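Local atomic coordinates of sugar kinase MJ0406 (Methanococcus jannaschii, PDB entry 2C4E), a protein that phosphorylates a broad range of nucleosides, inosine, guanosine and cytidine above all, to their monophosphates, with ATP as the preferred phosphate donor and magnesium or manganese as cofactor. Residues L211-T214 / S220-Y223; H188-A193 / D202-R207; T180-M185 / S255-G260. All blocks are in the same frame, centred on the assembly; numbering follows the deposited sequence.

Interaction 1. Residues L211-T214 / S220-Y223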
loop_
_atom_site.group_PDB
_atom_site.type_symbol
_atom_site.label_atom_id
_atom_site.label_comp_id
_atom_site.label_asym_id
_atom_site.label_seq_id
_atom_site.Cartn_x
_atom_site.Cartn_y
_atom_site.Cartn_z
ATOM N N LEU A 211 -6.529 -12.449 -34.203
ATOM C CA LEU A 211 -5.687 -12.715 -33.070
ATOM C C LEU A 211 -4.529 -11.736 -33.171
ATOM O O LEU A 211 -3.834 -11.709 -34.177
ATOM C CB LEU A 211 -5.140 -14.149 -33.165
ATOM C CG LEU A 211 -3.922 -14.477 -32.309
ATOM C CD1 LEU A 211 -4.290 -14.364 -30.844
ATOM C CD2 LEU A 211 -3.401 -15.878 -32.649
ATOM N N ILE A 212 -4.333 -10.941 -32.132
ATOM C CA ILE A 212 -3.323 -9.914 -32.110
ATOM C C ILE A 212 -2.356 -10.249 -30.989
ATOM O O ILE A 212 -2.714 -10.255 -29.804
ATOM C CB ILE A 212 -3.938 -8.527 -31.882
ATOM C CG1 ILE A 212 -5.010 -8.226 -32.952
ATOM C CG2 ILE A 212 -2.812 -7.485 -31.884
ATOM C CD1 ILE A 212 -6.438 -8.524 -32.510
ATOM N N VAL A 213 -1.142 -10.587 -31.377
ATOM C CA VAL A 213 -0.096 -10.911 -30.430
ATOM C C VAL A 213 0.863 -9.737 -30.355
ATOM O O VAL A 213 1.515 -9.380 -31.336
ATOM C CB VAL A 213 0.656 -12.202 -30.823
ATOM C CG1 VAL A 213 1.768 -12.494 -29.830
ATOM C CG2 VAL A 213 -0.313 -13.380 -30.933
ATOM N N THR A 214 0.927 -9.133 -29.184
ATOM C CA THR A 214 1.775 -7.987 -28.962
ATOM C C THR A 214 3.077 -8.430 -28.317
ATOM O O THR A 214 3.094 -9.298 -27.437
ATOM C CB THR A 214 1.026 -6.960 -28.091
ATOM O OG1 THR A 214 0.499 -7.620 -26.930
ATOM C CG2 THR A 214 -0.208 -6.467 -28.794
ATOM N N SER A 220 4.116 -6.014 -33.051
ATOM C CA SER A 220 2.968 -6.891 -32.872
ATOM C C SER A 220 2.674 -7.589 -34.186
ATOM O O SER A 220 3.270 -7.283 -35.223
ATOM C CB SER A 220 1.754 -6.090 -32.380
ATOM O OG SER A 220 1.552 -4.952 -33.202
ATOM N N VAL A 221 1.828 -8.597 -34.125
ATOM C CA VAL A 221 1.400 -9.311 -35.318
ATOM C C VAL A 221 -0.099 -9.539 -35.234
ATOM O O VAL A 221 -0.623 -9.896 -34.182
ATOM C CB VAL A 221 2.144 -10.655 -35.496
ATOM C CG1 VAL A 221 2.004 -11.521 -34.263
ATOM C CG2 VAL A 221 1.661 -11.400 -36.745
ATOM N N ILE A 222 -0.781 -9.307 -36.354
ATOM C CA ILE A 222 -2.191 -9.581 -36.481
ATOM C C ILE A 222 -2.391 -10.789 -37.385
ATOM O O ILE A 222 -1.923 -10.802 -38.520
ATOM C CB ILE A 222 -2.903 -8.366 -37.107
ATOM C CG1 ILE A 222 -2.632 -7.104 -36.281
ATOM C CG2 ILE A 222 -4.391 -8.659 -37.240
ATOM C CD1 ILE A 222 -2.891 -5.809 -37.046
ATOM N N TYR A 223 -3.099 -11.797 -36.890
ATOM C CA TYR A 223 -3.423 -12.971 -37.689
ATOM C C TYR A 223 -4.898 -12.979 -37.979
ATOM O O TYR A 223 -5.702 -12.845 -37.066
ATOM C CB TYR A 223 -3.100 -14.258 -36.929
ATOM C CG TYR A 223 -1.658 -14.426 -36.575
ATOM C CD1 TYR A 223 -1.172 -14.057 -35.325
ATOM C CD2 TYR A 223 -0.771 -14.978 -37.488
ATOM C CE1 TYR A 223 0.165 -14.240 -35.000
ATOM C CE2 TYR A 223 0.553 -15.163 -37.169
ATOM C CZ TYR A 223 1.019 -14.779 -35.926
ATOM O OH TYR A 223 2.356 -14.980 -35.626
#

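Interaction 2. Residues H188-A193 / D202-R207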
loop_
_atom_site.group_PDB
_atom_site.type_symbol
_atom_site.label_atom_id
_atom_site.label_comp_id
_atom_site.label_asym_id
_atom_site.label_seq_id
_atom_site.Cartn_x
_atom_site.Cartn_y
_atom_site.Cartn_z
ATOM N N HIS A 188 4.060 -13.874 -24.153
ATOM C CA HIS A 188 4.225 -14.857 -23.084
ATOM C C HIS A 188 2.893 -15.525 -22.757
ATOM O O HIS A 188 2.820 -16.733 -22.532
ATOM C CB HIS A 188 4.805 -14.194 -21.831
ATOM C CG HIS A 188 6.246 -13.809 -21.960
ATOM N ND1 HIS A 188 7.075 -14.331 -22.929
ATOM C CD2 HIS A 188 7.006 -12.952 -21.238
ATOM C CE1 HIS A 188 8.287 -13.821 -22.793
ATOM N NE2 HIS A 188 8.271 -12.980 -21.774
ATOM N N GLU A 189 1.839 -14.725 -22.758
ATOM C CA GLU A 189 0.520 -15.182 -22.406
ATOM C C GLU A 189 -0.010 -16.031 -23.573
ATOM O O GLU A 189 -0.610 -17.064 -23.359
ATOM C CB GLU A 189 -0.320 -13.942 -22.012
ATOM C CG GLU A 189 0.606 -12.872 -21.374
ATOM C CD GLU A 189 0.017 -12.067 -20.245
ATOM O OE1 GLU A 189 -0.846 -11.196 -20.521
ATOM O OE2 GLU A 189 0.495 -12.257 -19.099
ATOM N N PHE A 190 0.313 -15.638 -24.800
ATOM C CA PHE A 190 -0.078 -16.398 -25.982
ATOM C C PHE A 190 0.571 -17.813 -25.935
ATOM O O PHE A 190 -0.098 -18.824 -26.202
ATOM C CB PHE A 190 0.355 -15.653 -27.246
ATOM C CG PHE A 190 0.150 -16.443 -28.512
ATOM C CD1 PHE A 190 -1.131 -16.668 -28.984
ATOM C CD2 PHE A 190 1.233 -16.963 -29.214
ATOM C CE1 PHE A 190 -1.335 -17.397 -30.153
ATOM C CE2 PHE A 190 1.034 -17.702 -30.375
ATOM C CZ PHE A 190 -0.264 -17.905 -30.843
ATOM N N GLU A 191 1.851 -17.885 -25.578
ATOM C CA GLU A 191 2.527 -19.173 -25.537
ATOM C C GLU A 191 1.852 -20.012 -24.447
ATOM O O GLU A 191 1.653 -21.207 -24.624
ATOM C CB GLU A 191 4.076 -19.034 -25.380
ATOM C CG GLU A 191 4.733 -18.392 -26.625
ATOM C CD GLU A 191 6.270 -18.204 -26.571
ATOM O OE1 GLU A 191 6.912 -18.368 -25.508
ATOM O OE2 GLU A 191 6.872 -17.876 -27.629
ATOM N N ARG A 192 1.463 -19.381 -23.339
ATOM C CA ARG A 192 0.908 -20.128 -22.207
ATOM C C ARG A 192 -0.477 -20.647 -22.548
ATOM O O ARG A 192 -0.810 -21.800 -22.253
ATOM C CB ARG A 192 0.856 -19.253 -20.954
ATOM C CG ARG A 192 -0.036 -19.782 -19.828
ATOM C CD ARG A 192 0.491 -19.490 -18.430
ATOM N NE ARG A 192 -0.349 -20.091 -17.395
ATOM C CZ ARG A 192 -0.116 -20.017 -16.088
ATOM N NH1 ARG A 192 0.944 -19.365 -15.620
ATOM N NH2 ARG A 192 -0.953 -20.599 -15.238
ATOM N N ALA A 193 -1.265 -19.778 -23.173
ATOM C CA ALA A 193 -2.617 -20.101 -23.601
ATOM C C ALA A 193 -2.576 -21.210 -24.644
ATOM O O ALA A 193 -3.393 -22.126 -24.593
ATOM C CB ALA A 193 -3.322 -18.879 -24.167
ATOM N N ASP A 202 -3.982 -21.483 -36.310
ATOM C CA ASP A 202 -5.160 -21.809 -37.112
ATOM C C ASP A 202 -6.336 -22.240 -36.235
ATOM O O ASP A 202 -7.498 -22.005 -36.596
ATOM C CB ASP A 202 -4.836 -22.888 -38.154
ATOM C CG ASP A 202 -4.077 -22.339 -39.353
ATOM O OD1 ASP A 202 -3.793 -23.119 -40.278
ATOM O OD2 ASP A 202 -3.717 -21.151 -39.469
ATOM N N ASP A 203 -6.042 -22.871 -35.095
ATOM C CA ASP A 203 -7.090 -23.194 -34.120
ATOM C C ASP A 203 -7.760 -21.961 -33.526
ATOM O O ASP A 203 -8.966 -21.963 -33.333
ATOM C CB ASP A 203 -6.559 -24.075 -32.998
ATOM C CG ASP A 203 -5.987 -25.374 -33.512
ATOM O OD1 ASP A 203 -6.770 -26.231 -33.980
ATOM O OD2 ASP A 203 -4.765 -25.624 -33.512
ATOM N N TYR A 204 -6.986 -20.930 -33.192
ATOM C CA TYR A 204 -7.589 -19.667 -32.775
ATOM C C TYR A 204 -8.463 -19.112 -33.867
ATOM O O TYR A 204 -9.556 -18.601 -33.595
ATOM C CB TYR A 204 -6.541 -18.622 -32.442
ATOM C CG TYR A 204 -5.785 -18.908 -31.187
ATOM C CD1 TYR A 204 -4.538 -19.522 -31.234
ATOM C CD2 TYR A 204 -6.293 -18.550 -29.948
ATOM C CE1 TYR A 204 -3.826 -19.784 -30.082
ATOM C CE2 TYR A 204 -5.589 -18.796 -28.790
ATOM C CZ TYR A 204 -4.350 -19.419 -28.859
ATOM O OH TYR A 204 -3.629 -19.661 -27.709
ATOM N N LEU A 205 -7.985 -19.182 -35.100
ATOM C CA LEU A 205 -8.681 -18.515 -36.200
ATOM C C LEU A 205 -9.955 -19.240 -36.635
ATOM O O LEU A 205 -10.745 -18.683 -37.388
ATOM C CB LEU A 205 -7.745 -18.324 -37.392
ATOM C CG LEU A 205 -6.584 -17.357 -37.137
ATOM C CD1 LEU A 205 -5.593 -17.430 -38.288
ATOM C CD2 LEU A 205 -7.086 -15.955 -36.953
ATOM N N GLU A 206 -10.151 -20.478 -36.181
ATOM C CA GLU A 206 -11.445 -21.140 -36.356
ATOM C C GLU A 206 -12.490 -20.525 -35.417
ATOM O O GLU A 206 -13.679 -20.695 -35.620
ATOM C CB GLU A 206 -11.342 -22.648 -36.111
ATOM C CG GLU A 206 -10.652 -23.389 -37.246
ATOM C CD GLU A 206 -10.454 -24.871 -36.963
ATOM O OE1 GLU A 206 -11.158 -25.420 -36.086
ATOM O OE2 GLU A 206 -9.596 -25.499 -37.616
ATOM N N ARG A 207 -12.035 -19.809 -34.396
ATOM C CA ARG A 207 -12.919 -19.275 -33.373
ATOM C C ARG A 207 -13.031 -17.756 -33.366
ATOM O O ARG A 207 -14.082 -17.244 -33.039
ATOM C CB ARG A 207 -12.456 -19.759 -32.021
ATOM C CG ARG A 207 -12.638 -21.262 -31.896
ATOM C CD ARG A 207 -11.776 -21.915 -30.875
ATOM N NE ARG A 207 -12.087 -23.338 -30.743
ATOM C CZ ARG A 207 -11.535 -24.324 -31.464
ATOM N NH1 ARG A 207 -10.619 -24.077 -32.403
ATOM N NH2 ARG A 207 -11.896 -25.582 -31.232
#

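Interaction 3. Residues T180-M185 / S255-G260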
loop_
_atom_site.group_PDB
_atom_site.type_symbol
_atom_site.label_atom_id
_atom_site.label_comp_id
_atom_site.label_asym_id
_atom_site.label_seq_id
_atom_site.Cartn_x
_atom_site.Cartn_y
_atom_site.Cartn_z
ATOM N N THR A 180 -15.306 -14.576 -28.739
ATOM C CA THR A 180 -14.438 -13.424 -28.956
ATOM C C THR A 180 -14.245 -13.179 -30.446
ATOM O O THR A 180 -14.032 -14.116 -31.193
ATOM C CB THR A 180 -13.061 -13.660 -28.315
ATOM O OG1 THR A 180 -13.188 -13.711 -26.893
ATOM C CG2 THR A 180 -12.169 -12.453 -28.530
ATOM N N ASN A 181 -14.346 -11.921 -30.862
ATOM C CA ASN A 181 -13.998 -11.506 -32.226
ATOM C C ASN A 181 -12.536 -11.068 -32.344
ATOM O O ASN A 181 -11.845 -11.540 -33.234
ATOM C CB ASN A 181 -14.929 -10.402 -32.730
ATOM C CG ASN A 181 -16.351 -10.873 -32.845
ATOM O OD1 ASN A 181 -16.760 -11.543 -33.846
ATOM N ND2 ASN A 181 -17.120 -10.593 -31.821
ATOM N N PHE A 182 -12.070 -10.186 -31.461
ATOM C CA PHE A 182 -10.675 -9.747 -31.441
ATOM C C PHE A 182 -10.060 -10.246 -30.158
ATOM O O PHE A 182 -10.508 -9.872 -29.075
ATOM C CB PHE A 182 -10.511 -8.223 -31.416
ATOM C CG PHE A 182 -11.281 -7.472 -32.471
ATOM C CD1 PHE A 182 -12.537 -6.957 -32.177
ATOM C CD2 PHE A 182 -10.741 -7.228 -33.712
ATOM C CE1 PHE A 182 -13.246 -6.236 -33.127
ATOM C CE2 PHE A 182 -11.448 -6.484 -34.677
ATOM C CZ PHE A 182 -12.692 -6.002 -34.377
ATOM N N LEU A 183 -9.043 -11.095 -30.275
ATOM C CA LEU A 183 -8.329 -11.643 -29.140
ATOM C C LEU A 183 -6.928 -11.052 -29.111
ATOM O O LEU A 183 -6.149 -11.220 -30.057
ATOM C CB LEU A 183 -8.272 -13.159 -29.255
ATOM C CG LEU A 183 -7.492 -13.926 -28.187
ATOM C CD1 LEU A 183 -8.168 -13.692 -26.827
ATOM C CD2 LEU A 183 -7.485 -15.386 -28.567
ATOM N N PHE A 184 -6.635 -10.340 -28.038
ATOM C CA PHE A 184 -5.329 -9.754 -27.808
ATOM C C PHE A 184 -4.597 -10.541 -26.722
ATOM O O PHE A 184 -5.170 -10.843 -25.681
ATOM C CB PHE A 184 -5.465 -8.312 -27.309
ATOM C CG PHE A 184 -6.054 -7.338 -28.300
ATOM C CD1 PHE A 184 -7.440 -7.117 -28.351
ATOM C CD2 PHE A 184 -5.241 -6.572 -29.116
ATOM C CE1 PHE A 184 -7.984 -6.189 -29.237
ATOM C CE2 PHE A 184 -5.784 -5.656 -29.992
ATOM C CZ PHE A 184 -7.147 -5.459 -30.052
ATOM N N MET A 185 -3.328 -10.843 -26.950
ATOM C CA MET A 185 -2.478 -11.409 -25.918
ATOM C C MET A 185 -1.053 -10.958 -26.142
ATOM O O MET A 185 -0.599 -10.842 -27.267
ATOM C CB MET A 185 -2.530 -12.941 -25.929
ATOM C CG MET A 185 -3.782 -13.541 -25.298
ATOM S SD MET A 185 -3.623 -15.359 -25.166
ATOM C CE MET A 185 -4.142 -15.811 -26.769
ATOM N N SER A 255 -10.111 1.887 -31.455
ATOM C CA SER A 255 -10.577 3.196 -31.914
ATOM C C SER A 255 -10.493 3.295 -33.436
ATOM O O SER A 255 -11.421 3.760 -34.106
ATOM C CB SER A 255 -9.778 4.333 -31.267
ATOM O OG SER A 255 -10.012 4.398 -29.864
ATOM N N ALA A 256 -9.357 2.863 -33.974
ATOM C CA ALA A 256 -9.149 2.819 -35.413
ATOM C C ALA A 256 -10.158 1.904 -36.066
ATOM O O ALA A 256 -10.685 2.206 -37.138
ATOM C CB ALA A 256 -7.756 2.364 -35.727
ATOM N N TYR A 257 -10.466 0.787 -35.416
ATOM C CA TYR A 257 -11.432 -0.120 -35.994
ATOM C C TYR A 257 -12.805 0.531 -36.121
ATOM O O TYR A 257 -13.436 0.468 -37.202
ATOM C CB TYR A 257 -11.506 -1.438 -35.218
ATOM C CG TYR A 257 -12.347 -2.429 -35.954
ATOM C CD1 TYR A 257 -11.787 -3.234 -36.926
ATOM C CD2 TYR A 257 -13.714 -2.520 -35.727
ATOM C CE1 TYR A 257 -12.562 -4.141 -37.642
ATOM C CE2 TYR A 257 -14.488 -3.420 -36.421
ATOM C CZ TYR A 257 -13.907 -4.222 -37.382
ATOM O OH TYR A 257 -14.680 -5.123 -38.091
ATOM N N VAL A 258 -13.268 1.172 -35.051
ATOM C CA VAL A 258 -14.558 1.864 -35.052
ATOM C C VAL A 258 -14.558 2.993 -36.062
ATOM O O VAL A 258 -15.597 3.288 -36.704
ATOM C CB VAL A 258 -14.937 2.362 -33.625
ATOM C CG1 VAL A 258 -16.137 3.337 -33.646
ATOM C CG2 VAL A 258 -15.228 1.157 -32.752
ATOM N N LYS A 259 -13.395 3.619 -36.241
ATOM C CA LYS A 259 -13.254 4.705 -37.211
ATOM C C LYS A 259 -13.173 4.194 -38.660
ATOM O O LYS A 259 -13.154 4.993 -39.597
ATOM C CB LYS A 259 -12.044 5.569 -36.878
ATOM C CG LYS A 259 -12.267 6.490 -35.693
ATOM C CD LYS A 259 -11.020 7.265 -35.317
ATOM C CE LYS A 259 -11.301 8.196 -34.147
ATOM N NZ LYS A 259 -10.703 9.543 -34.301
ATOM N N GLY A 260 -13.112 2.878 -38.845
ATOM C CA GLY A 260 -13.350 2.260 -40.144
ATOM C C GLY A 260 -12.118 1.975 -40.976
ATOM O O GLY A 260 -12.194 1.849 -42.198
#

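Interaction 1. Residues L211-T214 / S220-Y223
Leu211 and Tyr223 face each other at one end of an antiparallel strand pair and send their side chains the same way, side by side. The isobutyl group of Leu211 runs along the flank of the phenol, its CD2 3.9 Å from Tyr223 CD1. Tyr223 CG lies anti to its own carbonyl carbon (chi1 -62°), which carries the ring back along its strand over Val221: Val221 CG2 sits against one face near the rim, while Val213 CG2 comes to the ring edge, 4.2 Å from Tyr223 CE1. Val221 CG1 occupies the crowded position between backbone N and carbonyl carbon (chi1 55°), a torsion that brings it to 3.8 Å from Val213 CB. These four side chains form one apolar face, on which Phe190 of helix 187-197 packs against Leu211 and Val213. Ile212, Ile222, Thr214 and Ser220 point to the other face. There the two isoleucines meet loosely, Ile212 CG1 to Ile222 CG1 at 4.2 Å, and both touch Phe253 of helix 245-258. The methyl of Thr214 lies beside Ser220, CG2 to CB at 4.1 Å. Its buried OG1 is hydrogen-bonded to Asn186 and Arg250, and Ser220 OG to Tyr249. Two hydrogen-bonded pairs tie the backbones: Leu211 and Tyr223 exchange nearly straight N-H...O bonds, the shorter from Tyr223 N to Leu211 O at 2.8 Å, and the second pair is more bent, Val213 N to Val221 O and Val221 N to Val213 O, both 2.9 Å. The arrangement is a beta hairpin in the large central sheet of the ribokinase fold. Thr214 ends its first strand and belongs, with the residues of the connecting turn, to the ATP-binding site.

Interaction 2. Residues H188-A193 / D202-R207
Helix 187-197 brings Phe190 and Ala193, one turn apart, to face Tyr204 of the short helix 201-205, but the two backbones stay well separated: the nearest CA atoms, those of Ala193 and Tyr204, are 10.4 Å apart. Regular helical bonds hold the first segment, such as Ala193 N to Glu189 O, whereas in the second the bonds of Glu206 N to Asp202 O and Asp203 O are weak. The distance is bridged by the aromatic side chains. Tyr204 points its CB at the other helix and reaches across with the whole phenol; the CB of Phe190 points past it, and the ring, with CG anti to the backbone N (chi1 173°), swings back to meet it. The two rings meet obliquely, their planes inclined at 35° and their centroids 5.4 Å apart, and the closest atoms are Phe190 CE1 and Tyr204 CE1 at 3.5 Å. Beyond the ring, Tyr204 OH reaches the Ala193 methyl, 3.6 Å from its CB, and is hydrogen-bonded to Ser194 OG; this bond satisfies the buried hydroxyl and fixes the far end of the phenol on the first helix. Phe199 adds an edge-to-face contact to the Tyr204 ring. Behind Tyr204, Arg207 folds back so that NH1 gives a 2.8 Å hydrogen bond to Asp203 O, which lies in the guanidinium plane, and NE pairs with Glu178 of helix 170-178. Met185 of strand 182-186 touches both aromatic side chains. The contact is part of the helical layer on one side of the central sheet, in the alpha/beta/alpha sandwich of the ribokinase fold.

Interaction 3. Residues T180-M185 / S255-G260
Tyr257, in the last turn of helix 245-258, receives the ring of Phe182 from strand 182-186. Before it in sequence, Ser255 bonds its OG back to Ala251 O of the same helix, and Ala256 lays its methyl against Cys266 and Ile269 of helix 263-277. Tyr257 then turns toward the sheet: with CG anti to the backbone N (chi1 -171°), the phenol stands across the path of Phe182. The phenylalanine, whose CB also points at the helix, presents its outer edge, and its CZ stands over the centre of the tyrosine ring, 3.5 Å above the plane and 3.7 Å from Tyr257 CZ. Phe182 CE2 is the second atom of that edge, 3.9 Å from Tyr257 CE1. The planes meet at 74° with centroids 4.8 Å apart, a T-shaped (edge-to-face) pair. Val258 follows, packing on Glu132 and Ile133 of strand 131-136, the latter also touched by Tyr257. Lys259 NZ is hydrogen-bonded to Leu55 O and makes a cation-pi contact with Trp290. At Gly260 a positive phi and two bonds back, to Tyr257 O and more weakly to Ala256 O, end the helix in a Schellman motif. Phe182 CA and Tyr257 CA are 10.7 Å apart, and the two rings alone bridge the segments; no hydrogen bond crosses. The C-H of Phe182 CZ, directed at the pi cloud of Tyr257, should add a weak electrostatic attraction to dispersion and burial of apolar surface.

In the fold
Along the chain, strand 182-186 of interaction 3 comes first, then the helices of interaction 2, the hairpin of interaction 1 and finally helix 245-258. Strands 182-186 and 210-214 are neighbours in the central sheet, so interactions 1 and 3, with centres about 11 Å apart, share it: Ile212 bonds through its backbone to Leu183 and Met185. Interaction 2 lies on one side of this sheet, its centre about 10 Å from that of interaction 1 and about 16 Å from that of interaction 3, with Ala193 packed on Met185 and Tyr204 on Leu183; helix 245-258 lies on the other. The three contacts thus section a helix-sheet-helix sandwich, whose strands 182-186 and 210-214 end on the ATP-binding residues Asn186 and Thr214.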